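Local coordinates for hypothetical protein SA0798 (Staphylococcus aureus subsp. aureus N315, PDB 1XG8) that is of unknown function but belongs to the DUF1462 family of the thioredoxin clan and adopts a thioredoxin-like fold, at residues G14-C19 against T27-Y32; Y80-M85 against V90-I95. One frame throughout, in Å; residues are numbered along the deposited sequence.

Contact 1 (G14-C19 against T27-Y32)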
ATOM      1  N   GLY A  14       8.577  -1.123  -0.937  1.00 19.82           N
ATOM      2  CA  GLY A  14       9.395  -0.026  -1.401  1.00 20.34           C
ATOM      3  C   GLY A  14      10.843  -0.216  -1.022  1.00 21.27           C
ATOM      4  O   GLY A  14      11.306  -1.336  -0.822  1.00 22.34           O
ATOM      5  N   ALA A  15      11.567   0.886  -0.928  1.00 21.39           N
ATOM      6  CA  ALA A  15      12.966   0.829  -0.562  1.00 22.36           C
ATOM      7  C   ALA A  15      13.361   2.160   0.064  1.00 23.01           C
ATOM      8  O   ALA A  15      12.647   3.154  -0.062  1.00 22.68           O
ATOM      9  CB  ALA A  15      13.805   0.541  -1.789  1.00 20.96           C
ATOM     10  N   ASP A  16      14.502   2.178   0.737  1.00 25.26           N
ATOM     11  CA  ASP A  16      14.969   3.391   1.380  1.00 27.45           C
ATOM     12  C   ASP A  16      15.581   4.358   0.368  1.00 28.24           C
ATOM     13  O   ASP A  16      16.183   5.364   0.741  1.00 29.76           O
ATOM     14  CB  ASP A  16      15.983   3.035   2.469  1.00 28.51           C
ATOM     15  CG  ASP A  16      16.194   4.166   3.454  1.00 30.82           C
ATOM     16  OD1 ASP A  16      15.196   4.812   3.845  1.00 31.52           O
ATOM     17  OD2 ASP A  16      17.353   4.402   3.846  1.00 32.03           O
ATOM     18  N   VAL A  17      15.425   4.043  -0.914  1.00 27.98           N
ATOM     19  CA  VAL A  17      15.945   4.880  -1.996  1.00 27.33           C
ATOM     20  C   VAL A  17      14.796   5.115  -2.962  1.00 28.24           C
ATOM     21  O   VAL A  17      13.845   4.344  -2.971  1.00 29.40           O
ATOM     22  CB  VAL A  17      17.111   4.193  -2.730  1.00 26.45           C
ATOM     23  CG1 VAL A  17      18.332   4.150  -1.826  1.00 26.43           C
ATOM     24  CG2 VAL A  17      16.708   2.792  -3.144  1.00 23.13           C
ATOM     25  N   ILE A  18      14.875   6.158  -3.784  1.00 29.07           N
ATOM     26  CA  ILE A  18      13.772   6.458  -4.690  1.00 30.13           C
ATOM     27  C   ILE A  18      13.710   5.628  -5.972  1.00 29.57           C
ATOM     28  O   ILE A  18      14.724   5.156  -6.478  1.00 29.13           O
ATOM     29  CB  ILE A  18      13.743   7.981  -5.076  1.00 33.32           C
ATOM     30  CG1 ILE A  18      13.792   8.870  -3.820  1.00 34.05           C
ATOM     31  CG2 ILE A  18      12.430   8.311  -5.823  1.00 33.13           C
ATOM     32  CD1 ILE A  18      15.146   8.948  -3.129  1.00 34.47           C
ATOM     33  N   CYS A  19      12.487   5.460  -6.475  1.00 29.55           N
ATOM     34  CA  CYS A  19      12.205   4.725  -7.704  1.00 27.70           C
ATOM     35  C   CYS A  19      12.463   5.636  -8.908  1.00 28.73           C
ATOM     36  O   CYS A  19      11.902   6.730  -9.012  1.00 28.70           O
ATOM     37  CB  CYS A  19      10.749   4.269  -7.688  1.00 25.23           C
ATOM     38  SG  CYS A  19      10.157   3.541  -9.214  1.00 22.48           S
ATOM     39  N   THR A  27       8.633   9.437  -0.970  1.00 32.70           N
ATOM     40  CA  THR A  27       9.377   8.213  -0.713  1.00 32.35           C
ATOM     41  C   THR A  27       8.483   7.094  -0.156  1.00 31.85           C
ATOM     42  O   THR A  27       7.336   7.333   0.206  1.00 30.80           O
ATOM     43  CB  THR A  27      10.517   8.494   0.277  1.00 32.52           C
ATOM     44  OG1 THR A  27      11.610   7.610   0.011  1.00 39.27           O
ATOM     45  CG2 THR A  27      10.058   8.271   1.694  1.00 31.85           C
ATOM     46  N   SER A  28       9.015   5.876  -0.084  1.00 31.54           N
ATOM     47  CA  SER A  28       8.254   4.741   0.433  1.00 29.81           C
ATOM     48  C   SER A  28       7.942   4.910   1.910  1.00 29.47           C
ATOM     49  O   SER A  28       6.824   4.652   2.344  1.00 28.18           O
ATOM     50  CB  SER A  28       9.019   3.433   0.219  1.00 28.71           C
ATOM     51  OG  SER A  28       9.096   3.101  -1.156  1.00 27.47           O
ATOM     52  N   LYS A  29       8.932   5.347   2.682  1.00 30.30           N
ATOM     53  CA  LYS A  29       8.736   5.539   4.116  1.00 30.65           C
ATOM     54  C   LYS A  29       7.798   6.706   4.417  1.00 30.26           C
ATOM     55  O   LYS A  29       7.045   6.660   5.384  1.00 29.99           O
ATOM     56  CB  LYS A  29      10.078   5.747   4.819  1.00 32.89           C
ATOM     57  CG  LYS A  29      10.996   4.523   4.807  1.00 35.36           C
ATOM     58  CD  LYS A  29      12.296   4.811   5.549  1.00 36.37           C
ATOM     59  CE  LYS A  29      13.228   3.615   5.525  1.00 38.25           C
ATOM     60  NZ  LYS A  29      14.464   3.849   6.338  1.00 39.33           N
ATOM     61  N   ASP A  30       7.834   7.747   3.589  1.00 31.05           N
ATOM     62  CA  ASP A  30       6.948   8.894   3.787  1.00 32.61           C
ATOM     63  C   ASP A  30       5.500   8.416   3.676  1.00 32.71           C
ATOM     64  O   ASP A  30       4.673   8.684   4.556  1.00 34.42           O
ATOM     65  CB  ASP A  30       7.189   9.986   2.729  1.00 34.35           C
ATOM     66  CG  ASP A  30       8.568  10.626   2.835  1.00 36.18           C
ATOM     67  OD1 ASP A  30       9.070  10.794   3.968  1.00 37.34           O
ATOM     68  OD2 ASP A  30       9.144  10.972   1.779  1.00 37.31           O
ATOM     69  N   ILE A  31       5.212   7.719   2.576  1.00 31.46           N
ATOM     70  CA  ILE A  31       3.891   7.164   2.289  1.00 29.34           C
ATOM     71  C   ILE A  31       3.445   6.233   3.418  1.00 29.46           C
ATOM     72  O   ILE A  31       2.300   6.290   3.877  1.00 28.33           O
ATOM     73  CB  ILE A  31       3.921   6.370   0.960  1.00 28.41           C
ATOM     74  CG1 ILE A  31       4.148   7.333  -0.213  1.00 28.24           C
ATOM     75  CG2 ILE A  31       2.640   5.550   0.797  1.00 26.36           C
ATOM     76  CD1 ILE A  31       3.054   8.391  -0.402  1.00 27.17           C
ATOM     77  N   TYR A  32       4.357   5.378   3.863  1.00 28.49           N
ATOM     78  CA  TYR A  32       4.049   4.447   4.930  1.00 29.19           C
ATOM     79  C   TYR A  32       3.697   5.195   6.216  1.00 30.28           C
ATOM     80  O   TYR A  32       2.801   4.799   6.953  1.00 30.13           O
ATOM     81  CB  TYR A  32       5.238   3.518   5.146  1.00 29.22           C
ATOM     82  CG  TYR A  32       5.052   2.489   6.236  1.00 29.94           C
ATOM     83  CD1 TYR A  32       5.450   2.755   7.546  1.00 30.24           C
ATOM     84  CD2 TYR A  32       4.513   1.235   5.953  1.00 30.17           C
ATOM     85  CE1 TYR A  32       5.327   1.793   8.548  1.00 31.74           C
ATOM     86  CE2 TYR A  32       4.381   0.264   6.949  1.00 32.00           C
ATOM     87  CZ  TYR A  32       4.799   0.550   8.243  1.00 32.63           C
ATOM     88  OH  TYR A  32       4.753  -0.421   9.215  1.00 33.75           O
TER
HETATM   89  O   HOH W   1      12.096   5.698   1.726  1.00 28.88           O
HETATM   90  O   HOH W   2      10.647   5.237  -2.105  1.00 26.78           O
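Ser28 sets its hydroxyl against the extended Gly14-Ala15 backbone at the end of strand 8-14, and this is the tight part of the contact. Ser28 OG lies 3.2 Å from Gly14 CA, a close approach made possible because glycine puts no side chain in between. The same oxygen accepts a weak hydrogen bond from Ala15 N, 3.3 Å from Ser28 OG with an N-H...O angle of 147°. With OG set beside its own backbone N (chi1 -69°), the serine also joins its main chain in holding a water: water 2 is 2.8 Å from Ser28 OG and accepts a hydrogen bond from Ser28 N at 2.7 Å. That water in turn donates a long, weak bond to Val17 O, so the first NH of the helix reaches the loop through solvent. Water 1 donates to Ala15 O at 3.2 Å, is paired with Thr27 OG1 2.6 Å away, and weakly accepts a bond from Lys29 N.

The outer side is looser. Extended beyond CG, Lys29 brings NZ up to OD1 of Asp16, which swings round with CG opposite its backbone N (chi1 -162°). A weak salt bridge results, but Asp16 OD1 sits too near the lysine chain in the model for its place to be certain, and both residues are exposed.

A first strand, 8-14, leading through a loop whose CXXC sequence begins at Cys19 into helix 28-42 matches the opening beta-alpha unit of the thioredoxin fold, consistent with the family's clan.

Contact 2 (Y80-M85 against V90-I95); sequences YPLITM and VADGYI
Pro81, Ile83 and Ile95 converge on one side of the hairpin, with CD1 of Ile95 as the shared point of contact. Ile95 CD1 lies 3.8 Å from Pro81 CG and 3.9 Å from Ile83 CG1, the Ile95 chain running aslant both partners. Ile83 continues from there onto Ile100 of helix 97-110 and Leu35 of helix 28-42.

On the other face of the sheet Leu82 leans over its non-hydrogen-bonded partner, bringing CD1 to 3.3 Å from Asp92 CB. The two then part company: Asp92 places CG between its backbone N and carbonyl carbon (chi1 69°), and its carboxylate leads away, while Leu82 packs on helix 64-74. Near the turn, Val90 sets CG2 4.1 Å from Met85 CB, and Phe103 of helix 97-110 touches both side chains.

The backbone supplies the polar half. Ile83 N meets Ala91 O at 2.6 Å, almost in line with the carbonyl bond, and Gly93 N reaches Pro81 O at 2.7 Å. Ile83 O receives two donors, Val90 N at 3.1 Å and, weakly, Ala91 N at 3.3 Å, which makes a classic beta bulge. Main-chain bonds thus fix the register from cis-proline to bulge, apolar contacts cluster round Ile95 CD1 with a single leucine methyl on the other face, and the Asp92 carboxylate is held by Tyr89 OH of its own strand and Phe79 N just before 80-85.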
ATOM      1  N   TYR A  80       7.282   1.777  -7.050  1.00 23.20           N
ATOM      2  CA  TYR A  80       7.159   1.779  -5.603  1.00 21.38           C
ATOM      3  C   TYR A  80       7.395   3.225  -5.155  1.00 20.87           C
ATOM      4  O   TYR A  80       8.075   3.993  -5.839  1.00 19.35           O
ATOM      5  CB  TYR A  80       8.158   0.805  -4.965  1.00 19.98           C
ATOM      6  CG  TYR A  80       9.596   1.217  -5.116  1.00 21.31           C
ATOM      7  CD1 TYR A  80      10.169   2.160  -4.256  1.00 20.74           C
ATOM      8  CD2 TYR A  80      10.384   0.684  -6.131  1.00 22.21           C
ATOM      9  CE1 TYR A  80      11.485   2.558  -4.405  1.00 21.41           C
ATOM     10  CE2 TYR A  80      11.704   1.079  -6.290  1.00 24.46           C
ATOM     11  CZ  TYR A  80      12.246   2.015  -5.422  1.00 23.36           C
ATOM     12  OH  TYR A  80      13.550   2.399  -5.586  1.00 27.63           O
ATOM     13  N   PRO A  81       6.829   3.618  -4.005  1.00 21.06           N
ATOM     14  CA  PRO A  81       5.998   2.785  -3.124  1.00 20.45           C
ATOM     15  C   PRO A  81       4.819   2.082  -3.785  1.00 19.44           C
ATOM     16  O   PRO A  81       4.180   2.628  -4.675  1.00 18.00           O
ATOM     17  CB  PRO A  81       5.531   3.773  -2.055  1.00 21.54           C
ATOM     18  CG  PRO A  81       5.479   5.079  -2.808  1.00 22.29           C
ATOM     19  CD  PRO A  81       6.782   5.029  -3.578  1.00 21.31           C
ATOM     20  N   LEU A  82       4.560   0.854  -3.348  1.00 19.52           N
ATOM     21  CA  LEU A  82       3.422   0.087  -3.836  1.00 19.73           C
ATOM     22  C   LEU A  82       2.571  -0.182  -2.601  1.00 17.92           C
ATOM     23  O   LEU A  82       3.082  -0.635  -1.574  1.00 16.68           O
ATOM     24  CB  LEU A  82       3.862  -1.241  -4.462  1.00 21.70           C
ATOM     25  CG  LEU A  82       2.738  -2.231  -4.821  1.00 24.03           C
ATOM     26  CD1 LEU A  82       1.924  -1.728  -5.997  1.00 25.58           C
ATOM     27  CD2 LEU A  82       3.354  -3.577  -5.166  1.00 26.70           C
ATOM     28  N   ILE A  83       1.284   0.127  -2.693  1.00 15.62           N
ATOM     29  CA  ILE A  83       0.377  -0.092  -1.582  1.00 14.99           C
ATOM     30  C   ILE A  83      -0.579  -1.228  -1.900  1.00 15.29           C
ATOM     31  O   ILE A  83      -1.129  -1.288  -3.000  1.00 14.49           O
ATOM     32  CB  ILE A  83      -0.483   1.167  -1.285  1.00 15.73           C
ATOM     33  CG1 ILE A  83       0.416   2.362  -0.968  1.00 15.47           C
ATOM     34  CG2 ILE A  83      -1.420   0.886  -0.117  1.00 13.93           C
ATOM     35  CD1 ILE A  83      -0.305   3.560  -0.384  1.00 12.63           C
ATOM     36  N   THR A  84      -0.753  -2.145  -0.953  1.00 14.85           N
ATOM     37  CA  THR A  84      -1.709  -3.234  -1.134  1.00 16.17           C
ATOM     38  C   THR A  84      -2.479  -3.382   0.165  1.00 16.84           C
ATOM     39  O   THR A  84      -1.942  -3.130   1.242  1.00 17.92           O
ATOM     40  CB  THR A  84      -1.054  -4.610  -1.462  1.00 15.17           C
ATOM     41  OG1 THR A  84      -0.241  -5.028  -0.368  1.00 17.21           O
ATOM     42  CG2 THR A  84      -0.225  -4.537  -2.734  1.00 15.61           C
ATOM     43  N   MET A  85      -3.751  -3.748   0.062  1.00 18.64           N
ATOM     44  CA  MET A  85      -4.587  -3.952   1.245  1.00 19.87           C
ATOM     45  C   MET A  85      -5.230  -5.320   1.114  1.00 20.47           C
ATOM     46  O   MET A  85      -6.014  -5.563   0.197  1.00 18.60           O
ATOM     47  CB  MET A  85      -5.671  -2.885   1.368  1.00 20.39           C
ATOM     48  CG  MET A  85      -6.572  -3.108   2.586  1.00 24.43           C
ATOM     49  SD  MET A  85      -7.776  -1.793   2.871  1.00 26.18           S
ATOM     50  CE  MET A  85      -8.954  -2.132   1.591  1.00 27.24           C
ATOM     51  N   VAL A  90      -3.577  -1.629  -4.788  1.00 24.13           N
ATOM     52  CA  VAL A  90      -4.280  -0.375  -4.555  1.00 23.01           C
ATOM     53  C   VAL A  90      -3.636   0.776  -5.328  1.00 22.45           C
ATOM     54  O   VAL A  90      -4.296   1.423  -6.130  1.00 23.47           O
ATOM     55  CB  VAL A  90      -4.322  -0.033  -3.051  1.00 22.46           C
ATOM     56  CG1 VAL A  90      -4.904   1.350  -2.846  1.00 22.24           C
ATOM     57  CG2 VAL A  90      -5.159  -1.067  -2.312  1.00 20.39           C
ATOM     58  N   ALA A  91      -2.345   1.016  -5.101  1.00 22.83           N
ATOM     59  CA  ALA A  91      -1.630   2.106  -5.774  1.00 21.91           C
ATOM     60  C   ALA A  91      -0.109   1.899  -5.797  1.00 21.35           C
ATOM     61  O   ALA A  91       0.459   1.311  -4.877  1.00 21.58           O
ATOM     62  CB  ALA A  91      -1.964   3.442  -5.083  1.00 19.62           C
ATOM     63  N   ASP A  92       0.545   2.386  -6.848  1.00 21.12           N
ATOM     64  CA  ASP A  92       1.996   2.259  -6.973  1.00 22.61           C
ATOM     65  C   ASP A  92       2.661   3.505  -7.564  1.00 22.48           C
ATOM     66  O   ASP A  92       2.134   4.112  -8.490  1.00 22.68           O
ATOM     67  CB  ASP A  92       2.365   1.026  -7.829  1.00 22.49           C
ATOM     68  CG  ASP A  92       1.997   1.181  -9.306  1.00 23.44           C
ATOM     69  OD1 ASP A  92       0.813   1.417  -9.601  1.00 26.15           O
ATOM     70  OD2 ASP A  92       2.885   1.049 -10.180  1.00 22.89           O
ATOM     71  N   GLY A  93       3.816   3.882  -7.019  1.00 22.46           N
ATOM     72  CA  GLY A  93       4.547   5.032  -7.529  1.00 23.02           C
ATOM     73  C   GLY A  93       3.955   6.363  -7.126  1.00 24.28           C
ATOM     74  O   GLY A  93       4.035   6.754  -5.963  1.00 26.00           O
ATOM     75  N   TYR A  94       3.395   7.081  -8.091  1.00 23.41           N
ATOM     76  CA  TYR A  94       2.755   8.348  -7.799  1.00 25.56           C
ATOM     77  C   TYR A  94       1.422   7.920  -7.175  1.00 25.93           C
ATOM     78  O   TYR A  94       0.656   7.167  -7.782  1.00 27.37           O
ATOM     79  CB  TYR A  94       2.545   9.138  -9.097  1.00 28.75           C
ATOM     80  CG  TYR A  94       3.815   9.752  -9.651  1.00 30.55           C
ATOM     81  CD1 TYR A  94       4.507  10.716  -8.926  1.00 32.46           C
ATOM     82  CD2 TYR A  94       4.335   9.358 -10.887  1.00 32.31           C
ATOM     83  CE1 TYR A  94       5.687  11.277  -9.407  1.00 34.83           C
ATOM     84  CE2 TYR A  94       5.521   9.917 -11.385  1.00 33.98           C
ATOM     85  CZ  TYR A  94       6.190  10.878 -10.631  1.00 36.14           C
ATOM     86  OH  TYR A  94       7.368  11.450 -11.081  1.00 40.45           O
ATOM     87  N   ILE A  95       1.142   8.380  -5.960  1.00 23.61           N
ATOM     88  CA  ILE A  95      -0.075   7.964  -5.282  1.00 22.23           C
ATOM     89  C   ILE A  95      -0.961   9.112  -4.818  1.00 21.86           C
ATOM     90  O   ILE A  95      -0.498  10.034  -4.156  1.00 20.52           O
ATOM     91  CB  ILE A  95       0.285   7.076  -4.063  1.00 21.78           C
ATOM     92  CG1 ILE A  95       0.998   5.814  -4.551  1.00 21.51           C
ATOM     93  CG2 ILE A  95      -0.963   6.717  -3.265  1.00 21.43           C
ATOM     94  CD1 ILE A  95       1.733   5.088  -3.472  1.00 20.81           C
TER

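Contact 1 closes before contact 2 opens along the chain, yet their centres lie only about 10 Å apart. Tyr80 joins them: its OH makes probable hydrogen bonds to Ile18 O at 3.1 Å and Val17 O, and its backbone O packs on Cys19 CB. Strands 8-14 and 82-85 are antiparallel neighbours in the central sheet, whose order runs 48-54, 8-14, 82-85, 88-92, and helix 28-42 covers Pro81 and Ile83. Bringing a CXXC loop close to a cis-proline is a hallmark of thioredoxin-like proteins, consistent with the clan assignment, although any redox role here remains an inference.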